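Local coordinates for protein putative TetR-family transcriptional regulator (Syntrophomonas wolfei subsp. wolfei, PDB 3LWJ) that probably binds DNA as a dimeric transcriptional regulator of the TetR family, at residues 137-141 with 153-157; 74-79 with 91-96; 131-136 with 157-161. All blocks are in the same frame, centred on the assembly; numbering follows the deposited sequence. Where two conformers were deposited one is given.

Contact 1. Residues 137-141 with 153-157; sequences RNIEY and VSPIA. With EDO (1,2-ethanediol), chain B.
I139 and V153 form the centre of a small, buried apolar helix-helix contact, where the later part of helix 118-144 meets the beginning of helix 153-173. The short axes approach to 9.8 Å with an angle of 125° between their N-to-C directions, and the meeting is made by a few aliphatic branches. The I139 and V153 side chains lie alongside, pointing opposite ways, with CB of I139 3.9 Å from CG1 of V153. CG1 of V153, anti to the backbone N (chi1 175°), lies against CB and CG2 of I139, while its CG2 reaches both I139 CG2 and, at 4.0 Å, CG of E140. The other end of I139 serves the next turn of the partner helix, as CD1 rests 3.8 Å from CG2 of I156 and also approaches the backbone of A157. In the all-helical C-terminal domain of TetR-family regulators, contacts of this kind join neighbouring helices of the bundle. The same turn also reaches the second subunit: P155 packs on its S188, and I156, whose end leads away from I139, on its T192. Polar groups keep to the margins. E140 extends past V153 to R137, whose NH2 donates an almost straight bond of 2.9 Å to OE2 of E140, on the syn side of the carboxylate but tilted somewhat out of its plane; NE adds a weak, longer one. On another side of helix 118-144, OD1 of N138 accepts a 2.6 Å hydrogen bond from O1 of a 1,2-ethanediol, probably from the crystallisation liquor.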
loop_
_atom_site.group_PDB
_atom_site.type_symbol
_atom_site.label_atom_id
_atom_site.label_comp_id
_atom_site.label_asym_id
_atom_site.label_seq_id
_atom_site.Cartn_x
_atom_site.Cartn_y
_atom_site.Cartn_z
ATOM N N ARG A 137 13.814 -12.199 -9.069
ATOM C CA ARG A 137 14.533 -13.040 -10.061
ATOM C C ARG A 137 14.737 -12.216 -11.316
ATOM O O ARG A 137 15.820 -12.190 -11.853
ATOM C CB ARG A 137 13.768 -14.304 -10.466
ATOM C CG ARG A 137 13.351 -15.286 -9.362
ATOM C CD ARG A 137 14.517 -15.910 -8.635
ATOM N NE ARG A 137 15.028 -15.012 -7.592
ATOM C CZ ARG A 137 14.558 -14.917 -6.345
ATOM N NH1 ARG A 137 13.527 -15.655 -5.929
ATOM N NH2 ARG A 137 15.141 -14.064 -5.499
ATOM N N ASN A 138 13.692 -11.523 -11.766
ATOM C CA ASN A 138 13.785 -10.750 -13.008
ATOM C C ASN A 138 14.713 -9.561 -12.905
ATOM O O ASN A 138 15.422 -9.277 -13.861
ATOM C CB ASN A 138 12.418 -10.289 -13.484
ATOM C CG ASN A 138 11.421 -11.451 -13.633
ATOM O OD1 ASN A 138 10.235 -11.297 -13.350
ATOM N ND2 ASN A 138 11.907 -12.604 -14.062
ATOM N N ILE A 139 14.736 -8.880 -11.747
ATOM C CA ILE A 139 15.703 -7.800 -11.544
ATOM C C ILE A 139 17.141 -8.359 -11.518
ATOM O O ILE A 139 18.050 -7.777 -12.094
ATOM C CB ILE A 139 15.424 -7.019 -10.263
ATOM C CG1 ILE A 139 14.118 -6.214 -10.438
ATOM C CG2 ILE A 139 16.588 -6.086 -9.963
ATOM C CD1 ILE A 139 13.347 -5.979 -9.169
ATOM N N GLU A 140 17.319 -9.495 -10.856
ATOM C CA GLU A 140 18.619 -10.135 -10.755
ATOM C C GLU A 140 19.191 -10.451 -12.134
ATOM O O GLU A 140 20.354 -10.116 -12.436
ATOM C CB GLU A 140 18.515 -11.389 -9.904
ATOM C CG GLU A 140 18.323 -11.104 -8.436
ATOM C CD GLU A 140 18.105 -12.385 -7.664
ATOM O OE1 GLU A 140 18.789 -13.354 -8.022
ATOM O OE2 GLU A 140 17.248 -12.457 -6.749
ATOM N N TYR A 141 18.351 -11.050 -12.975
ATOM C CA TYR A 141 18.715 -11.348 -14.348
ATOM C C TYR A 141 19.216 -10.086 -15.057
ATOM O O TYR A 141 20.272 -10.102 -15.695
ATOM C CB TYR A 141 17.530 -11.990 -15.086
ATOM C CG TYR A 141 17.853 -12.495 -16.466
ATOM C CD1 TYR A 141 18.548 -13.688 -16.648
ATOM C CD2 TYR A 141 17.447 -11.786 -17.594
ATOM C CE1 TYR A 141 18.849 -14.163 -17.947
ATOM C CE2 TYR A 141 17.724 -12.245 -18.876
ATOM C CZ TYR A 141 18.435 -13.424 -19.046
ATOM O OH TYR A 141 18.709 -13.842 -20.312
ATOM N N VAL A 153 18.200 -5.670 -4.369
ATOM C CA VAL A 153 17.053 -6.020 -5.216
ATOM C C VAL A 153 15.739 -5.925 -4.462
ATOM O O VAL A 153 14.751 -5.461 -5.005
ATOM C CB VAL A 153 17.201 -7.469 -5.742
ATOM C CG1 VAL A 153 15.967 -7.905 -6.533
ATOM C CG2 VAL A 153 18.430 -7.573 -6.592
ATOM N N SER A 154 15.705 -6.371 -3.214
ATOM C CA SER A 154 14.459 -6.416 -2.463
ATOM C C SER A 154 13.735 -5.063 -2.366
ATOM O O SER A 154 12.532 -5.018 -2.572
ATOM C CB SER A 154 14.667 -7.006 -1.070
ATOM O OG SER A 154 13.455 -6.942 -0.364
ATOM N N PRO A 155 14.456 -3.959 -2.098
ATOM C CA PRO A 155 13.778 -2.641 -2.148
ATOM C C PRO A 155 13.132 -2.316 -3.493
ATOM O O PRO A 155 12.050 -1.688 -3.552
ATOM C CB PRO A 155 14.902 -1.642 -1.870
ATOM C CG PRO A 155 16.030 -2.474 -1.161
ATOM C CD PRO A 155 15.893 -3.841 -1.785
ATOM N N ILE A 156 13.765 -2.714 -4.585
ATOM C CA ILE A 156 13.148 -2.491 -5.896
ATOM C C ILE A 156 11.884 -3.327 -6.106
ATOM O O ILE A 156 10.877 -2.814 -6.604
ATOM C CB ILE A 156 14.118 -2.701 -7.076
ATOM C CG1 ILE A 156 15.428 -1.891 -6.892
ATOM C CG2 ILE A 156 13.441 -2.305 -8.374
ATOM C CD1 ILE A 156 15.259 -0.486 -6.452
ATOM N N ALA A 157 11.900 -4.581 -5.690
ATOM C CA ALA A 157 10.744 -5.483 -5.857
ATOM C C ALA A 157 9.590 -4.979 -4.996
ATOM O O ALA A 157 8.438 -4.895 -5.446
ATOM C CB ALA A 157 11.151 -6.907 -5.492
HETATM C C1 EDO B . 9.834 -8.251 -12.394
HETATM O O1 EDO B . 9.099 -8.913 -13.457
HETATM C C2 EDO B . 9.939 -6.723 -12.372
HETATM O O2 EDO B . 10.640 -6.137 -13.485
#

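Contact 2. Residues 74-79 with 91-96; sequences SISEYY and ETKRLT. With EDO (1,2-ethanediol), chain B.
The carbonyl oxygen of T92 is gripped twice by T96, whose backbone N and side-chain OG1 reach it from opposite faces of the carbonyl plane, each at 2.9 Å. This doubly held turn belongs to helix 85-102, which packs against the later part of helix 56-79, the long helix that in the TetR fold leads out of the DNA-binding region into the C-terminal helical domain. The two short axes run at 143° to each other, closer to antiparallel than to perpendicular. Between them T92 is central to the packing. Its CG2, anti to the carbonyl carbon, lies only 3.5 Å from CG2 of I75, tighter than usual for two methyl groups, and the same methyl reaches CE1 of Y79 and the edge of the Y78 ring. The OG1 branch turns the other way, accepting from NZ of K93 at 2.9 Å while bonding to the backbone oxygen of R88. Further along, L95 sends CD1 against CB of Y78, 3.9 Å off, and CD1 of I75 ends beside OG1 of T96. The Y78 ring, swung trans to the main-chain nitrogen at chi1 176°, lies across the bent chain of E91, with OH 3.6 Å from its CB. Beyond that chain the E91 carboxylate is held side-on by R94: NE binds OE1, and NH2 binds the syn lone pair of OE2 at 2.8 Å. Elsewhere on the margin, K93 NZ makes a weak bond to O2 of a 1,2-ethanediol, probably from the crystallisation liquor, and a water is hydrogen-bonded to OH of Y79 at 2.7 Å.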
loop_
_atom_site.group_PDB
_atom_site.type_symbol
_atom_site.label_atom_id
_atom_site.label_comp_id
_atom_site.label_asym_id
_atom_site.label_seq_id
_atom_site.Cartn_x
_atom_site.Cartn_y
_atom_site.Cartn_z
ATOM N N SER A 74 1.588 -14.893 -17.444
ATOM C CA SER A 74 1.478 -13.862 -18.479
ATOM C C SER A 74 2.841 -13.218 -18.771
ATOM O O SER A 74 3.224 -13.043 -19.916
ATOM C CB SER A 74 0.482 -12.795 -18.053
ATOM O OG SER A 74 -0.778 -13.385 -17.809
ATOM N N ILE A 75 3.575 -12.880 -17.719
ATOM C CA ILE A 75 4.882 -12.253 -17.852
ATOM C C ILE A 75 5.870 -13.252 -18.513
ATOM O O ILE A 75 6.566 -12.924 -19.496
ATOM C CB ILE A 75 5.402 -11.795 -16.474
ATOM C CG1 ILE A 75 4.528 -10.646 -15.919
ATOM C CG2 ILE A 75 6.846 -11.300 -16.553
ATOM C CD1 ILE A 75 4.884 -10.201 -14.501
ATOM N N SER A 76 5.911 -14.468 -17.971
ATOM C CA SER A 76 6.817 -15.534 -18.475
ATOM C C SER A 76 6.550 -15.878 -19.932
ATOM O O SER A 76 7.485 -16.086 -20.707
ATOM C CB SER A 76 6.706 -16.794 -17.610
ATOM O OG SER A 76 6.948 -16.467 -16.260
ATOM N N GLU A 77 5.287 -15.920 -20.322
ATOM C CA GLU A 77 4.947 -16.088 -21.735
ATOM C C GLU A 77 5.470 -14.948 -22.612
ATOM O O GLU A 77 5.962 -15.183 -23.696
ATOM C CB GLU A 77 3.434 -16.223 -21.903
ATOM C CG GLU A 77 2.910 -17.591 -21.490
ATOM C CD GLU A 77 1.455 -17.583 -21.041
ATOM O OE1 GLU A 77 0.731 -16.603 -21.331
ATOM O OE2 GLU A 77 1.042 -18.565 -20.384
ATOM N N TYR A 78 5.346 -13.713 -22.150
ATOM C CA TYR A 78 5.814 -12.552 -22.908
ATOM C C TYR A 78 7.346 -12.598 -23.120
ATOM O O TYR A 78 7.870 -12.201 -24.172
ATOM C CB TYR A 78 5.410 -11.255 -22.176
ATOM C CG TYR A 78 5.907 -9.967 -22.799
ATOM C CD1 TYR A 78 5.726 -9.693 -24.136
ATOM C CD2 TYR A 78 6.550 -9.011 -22.026
ATOM C CE1 TYR A 78 6.162 -8.484 -24.688
ATOM C CE2 TYR A 78 7.007 -7.821 -22.577
ATOM C CZ TYR A 78 6.818 -7.567 -23.893
ATOM O OH TYR A 78 7.265 -6.369 -24.393
ATOM N N TYR A 79 8.045 -13.075 -22.096
ATOM C CA TYR A 79 9.498 -13.262 -22.120
ATOM C C TYR A 79 9.987 -14.195 -23.229
ATOM O O TYR A 79 11.146 -14.118 -23.623
ATOM C CB TYR A 79 9.970 -13.852 -20.768
ATOM C CG TYR A 79 10.102 -12.880 -19.614
ATOM C CD1 TYR A 79 9.534 -11.602 -19.650
ATOM C CD2 TYR A 79 10.819 -13.249 -18.469
ATOM C CE1 TYR A 79 9.676 -10.720 -18.551
ATOM C CE2 TYR A 79 10.978 -12.367 -17.386
ATOM C CZ TYR A 79 10.408 -11.102 -17.445
ATOM O OH TYR A 79 10.555 -10.222 -16.377
ATOM N N GLU A 91 6.779 -3.024 -20.062
ATOM C CA GLU A 91 5.552 -3.664 -20.518
ATOM C C GLU A 91 5.028 -4.680 -19.542
ATOM O O GLU A 91 3.811 -4.904 -19.512
ATOM C CB GLU A 91 5.716 -4.377 -21.865
ATOM C CG GLU A 91 5.434 -3.558 -23.054
ATOM C CD GLU A 91 4.145 -2.768 -22.994
ATOM O OE1 GLU A 91 3.033 -3.342 -22.861
ATOM O OE2 GLU A 91 4.278 -1.542 -23.123
ATOM N N THR A 92 5.912 -5.332 -18.776
ATOM C CA THR A 92 5.412 -6.290 -17.790
ATOM C C THR A 92 4.515 -5.592 -16.729
ATOM O O THR A 92 3.620 -6.207 -16.187
ATOM C CB THR A 92 6.501 -7.118 -17.095
ATOM O OG1 THR A 92 7.570 -6.273 -16.602
ATOM C CG2 THR A 92 7.071 -8.176 -18.073
ATOM N N LYS A 93 4.755 -4.309 -16.484
ATOM C CA LYS A 93 3.951 -3.584 -15.486
ATOM C C LYS A 93 2.560 -3.359 -16.076
ATOM O O LYS A 93 1.563 -3.638 -15.436
ATOM C CB LYS A 93 4.635 -2.286 -15.087
ATOM C CG LYS A 93 6.069 -2.426 -14.615
ATOM C CD LYS A 93 6.245 -3.448 -13.523
ATOM C CE LYS A 93 7.709 -3.711 -13.300
ATOM N NZ LYS A 93 8.330 -4.595 -14.341
ATOM N N ARG A 94 2.489 -2.963 -17.344
ATOM C CA ARG A 94 1.192 -2.899 -18.000
ATOM C C ARG A 94 0.459 -4.253 -17.988
ATOM O O ARG A 94 -0.715 -4.323 -17.600
ATOM C CB ARG A 94 1.302 -2.343 -19.412
ATOM C CG ARG A 94 0.047 -2.540 -20.195
ATOM C CD ARG A 94 -0.176 -1.522 -21.323
ATOM N NE ARG A 94 1.026 -1.087 -22.022
ATOM C CZ ARG A 94 1.247 0.163 -22.416
ATOM N NH1 ARG A 94 0.343 1.104 -22.156
ATOM N NH2 ARG A 94 2.370 0.476 -23.078
ATOM N N LEU A 95 1.141 -5.325 -18.397
ATOM C CA LEU A 95 0.553 -6.664 -18.289
ATOM C C LEU A 95 0.001 -6.946 -16.925
ATOM O O LEU A 95 -1.108 -7.466 -16.824
ATOM C CB LEU A 95 1.556 -7.795 -18.581
ATOM C CG LEU A 95 1.764 -8.169 -20.017
ATOM C CD1 LEU A 95 2.772 -9.315 -20.092
ATOM C CD2 LEU A 95 0.425 -8.510 -20.692
ATOM N N THR A 96 0.779 -6.662 -15.872
ATOM C CA THR A 96 0.330 -6.976 -14.530
ATOM C C THR A 96 -0.925 -6.185 -14.238
ATOM O O THR A 96 -1.890 -6.726 -13.706
ATOM C CB THR A 96 1.384 -6.644 -13.449
ATOM O OG1 THR A 96 2.578 -7.384 -13.699
ATOM C CG2 THR A 96 0.839 -6.957 -12.075
HETATM C C1 EDO B . 9.834 -8.251 -12.394
HETATM O O1 EDO B . 9.099 -8.913 -13.457
HETATM C C2 EDO B . 9.939 -6.723 -12.372
HETATM O O2 EDO B . 10.640 -6.137 -13.485
HETATM O O HOH W 1 10.785 -7.485 -16.473
#

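Contact 3. Residues 131-136 with 157-161; sequences LLEFYS and AHSIL
Within the helical bundle of the C-terminal domain, helix 118-144 packs across helix 153-173 through L132 and Y135 on one side and A157, H158 and L161 on the other, all of them buried. The short axes come to 9.2 Å, and the small side chain of A157 is consistent with the close approach, its CA lying 5.5 Å from CA of Y135; its CB touches CB of Y135 and lies 3.6 Å from OG of S136. L132 is the most engaged residue. Its CD2 settles over the face of the H158 imidazole, 4.0 Å from the ring centroid and 12° off the normal, a CH-pi contact, while also lying 3.4 Å from the carbonyl oxygen of A157. CG of L132 meets CD2 of L161 at 3.8 Å. A chi1 of -172° swings L161 into this place, and its other methyl, CD1, continues to CD1 of L131. Nearby, the Y135 ring presents an edge to the oxygen of A157, CE2 lies 3.9 Å from CG2 of I160, and L131 O lies 3.2 Å above the plane of the Y135 ring, offset toward its rim. Both H158 nitrogens are occupied, ND1 by the oxygen of S154 and NE2 by NZ of K170 of the second subunit, which would fix the ring's rotation and favour a proton on ND1. L161 also packs on F166 of that subunit, so this layer takes part in the dimer interface, commonly built in the TetR-family C-terminal bundle by its last two long helices.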
loop_
_atom_site.group_PDB
_atom_site.type_symbol
_atom_site.label_atom_id
_atom_site.label_comp_id
_atom_site.label_asym_id
_atom_site.label_seq_id
_atom_site.Cartn_x
_atom_site.Cartn_y
_atom_site.Cartn_z
ATOM N N LEU A 131 5.019 -12.949 -5.535
ATOM C CA LEU A 131 5.260 -11.895 -6.508
ATOM C C LEU A 131 6.633 -11.227 -6.270
ATOM O O LEU A 131 7.407 -11.042 -7.207
ATOM C CB LEU A 131 4.139 -10.860 -6.455
ATOM C CG LEU A 131 2.754 -11.298 -6.915
ATOM C CD1 LEU A 131 1.869 -10.102 -6.801
ATOM C CD2 LEU A 131 2.720 -11.936 -8.354
ATOM N N LEU A 132 6.941 -10.894 -5.018
ATOM C CA LEU A 132 8.226 -10.275 -4.698
ATOM C C LEU A 132 9.441 -11.113 -5.119
ATOM O O LEU A 132 10.408 -10.566 -5.701
ATOM C CB LEU A 132 8.332 -9.914 -3.205
ATOM C CG LEU A 132 7.440 -8.738 -2.781
ATOM C CD1 LEU A 132 7.224 -8.757 -1.234
ATOM C CD2 LEU A 132 8.022 -7.405 -3.257
ATOM N N GLU A 133 9.389 -12.422 -4.860
ATOM C CA GLU A 133 10.442 -13.337 -5.267
ATOM C C GLU A 133 10.557 -13.372 -6.788
ATOM O O GLU A 133 11.639 -13.261 -7.331
ATOM C CB GLU A 133 10.209 -14.763 -4.713
ATOM C CG GLU A 133 10.566 -14.953 -3.212
ATOM N N PHE A 134 9.444 -13.499 -7.494
ATOM C CA PHE A 134 9.496 -13.423 -8.957
ATOM C C PHE A 134 10.112 -12.109 -9.451
ATOM O O PHE A 134 10.973 -12.109 -10.319
ATOM C CB PHE A 134 8.087 -13.558 -9.543
ATOM C CG PHE A 134 8.066 -13.689 -11.031
ATOM C CD1 PHE A 134 8.734 -14.748 -11.658
ATOM C CD2 PHE A 134 7.399 -12.747 -11.822
ATOM C CE1 PHE A 134 8.718 -14.884 -13.046
ATOM C CE2 PHE A 134 7.397 -12.856 -13.196
ATOM C CZ PHE A 134 8.048 -13.923 -13.822
ATOM N N TYR A 135 9.648 -10.981 -8.915
ATOM C CA TYR A 135 10.175 -9.694 -9.355
ATOM C C TYR A 135 11.672 -9.632 -9.062
ATOM O O TYR A 135 12.447 -9.115 -9.868
ATOM C CB TYR A 135 9.481 -8.508 -8.660
ATOM C CG TYR A 135 7.984 -8.339 -8.892
ATOM C CD1 TYR A 135 7.329 -8.936 -9.979
ATOM C CD2 TYR A 135 7.218 -7.541 -8.043
ATOM C CE1 TYR A 135 5.967 -8.774 -10.195
ATOM C CE2 TYR A 135 5.828 -7.339 -8.286
ATOM C CZ TYR A 135 5.224 -7.972 -9.362
ATOM O OH TYR A 135 3.886 -7.811 -9.632
ATOM N N SER A 136 12.080 -10.199 -7.917
ATOM C CA SER A 136 13.496 -10.242 -7.606
ATOM C C SER A 136 14.301 -11.030 -8.661
ATOM O O SER A 136 15.340 -10.552 -9.122
ATOM C CB SER A 136 13.736 -10.767 -6.186
ATOM O OG SER A 136 13.152 -9.876 -5.261
ATOM N N ALA A 157 11.900 -4.581 -5.690
ATOM C CA ALA A 157 10.744 -5.483 -5.857
ATOM C C ALA A 157 9.590 -4.979 -4.996
ATOM O O ALA A 157 8.438 -4.895 -5.446
ATOM C CB ALA A 157 11.151 -6.907 -5.492
ATOM N N HIS A 158 9.919 -4.563 -3.772
ATOM C CA HIS A 158 8.940 -3.950 -2.895
ATOM C C HIS A 158 8.372 -2.651 -3.479
ATOM O O HIS A 158 7.161 -2.417 -3.406
ATOM C CB HIS A 158 9.532 -3.688 -1.499
ATOM C CG HIS A 158 9.601 -4.903 -0.636
ATOM N ND1 HIS A 158 10.681 -5.760 -0.632
ATOM C CD2 HIS A 158 8.731 -5.389 0.279
ATOM C CE1 HIS A 158 10.480 -6.713 0.261
ATOM N NE2 HIS A 158 9.297 -6.519 0.820
ATOM N N SER A 159 9.204 -1.826 -4.120
ATOM C CA SER A 159 8.674 -0.598 -4.713
ATOM C C SER A 159 7.730 -0.839 -5.860
ATOM O O SER A 159 6.728 -0.104 -6.001
ATOM C CB SER A 159 9.806 0.359 -5.126
ATOM O OG SER A 159 10.477 -0.023 -6.314
ATOM N N ILE A 160 8.013 -1.870 -6.668
ATOM C CA ILE A 160 7.123 -2.279 -7.779
ATOM C C ILE A 160 5.792 -2.755 -7.223
ATOM O O ILE A 160 4.737 -2.232 -7.581
ATOM C CB ILE A 160 7.740 -3.380 -8.646
ATOM C CG1 ILE A 160 9.052 -2.888 -9.286
ATOM C CG2 ILE A 160 6.736 -3.808 -9.709
ATOM C CD1 ILE A 160 9.899 -4.051 -9.934
ATOM N N LEU A 161 5.853 -3.672 -6.265
ATOM C CA LEU A 161 4.651 -4.165 -5.639
ATOM C C LEU A 161 3.869 -3.044 -4.987
ATOM O O LEU A 161 2.662 -2.954 -5.173
ATOM C CB LEU A 161 4.928 -5.274 -4.616
ATOM C CG LEU A 161 3.661 -5.975 -4.064
ATOM C CD1 LEU A 161 2.718 -6.383 -5.171
ATOM C CD2 LEU A 161 4.023 -7.186 -3.216
#

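How the contacts relate
Contacts 1 and 3 are successive turns of one interface, both joining helix 118-144 to helix 153-173, sharing A157 and touching the second subunit; I139 and I160 meet where they adjoin. Contact 3 is the deeper, with every touching residue buried and an imidazole and a phenol ring among the aliphatic groups, whereas contact 1, nearer the periphery, is sparser. Contact 2 joins a different helix pair, is only partly buried, touches no other chain, and mixes methyl packing with hydroxyls, lysine and solvent. Contacts 1 and 2 each carry an intrahelical arginine-glutamate bridge; contact 3 has none within its segments. Contact 2 adjoins both others: F134 packs on I75, and Y79 and N138 meet beside the shared 1,2-ethanediol.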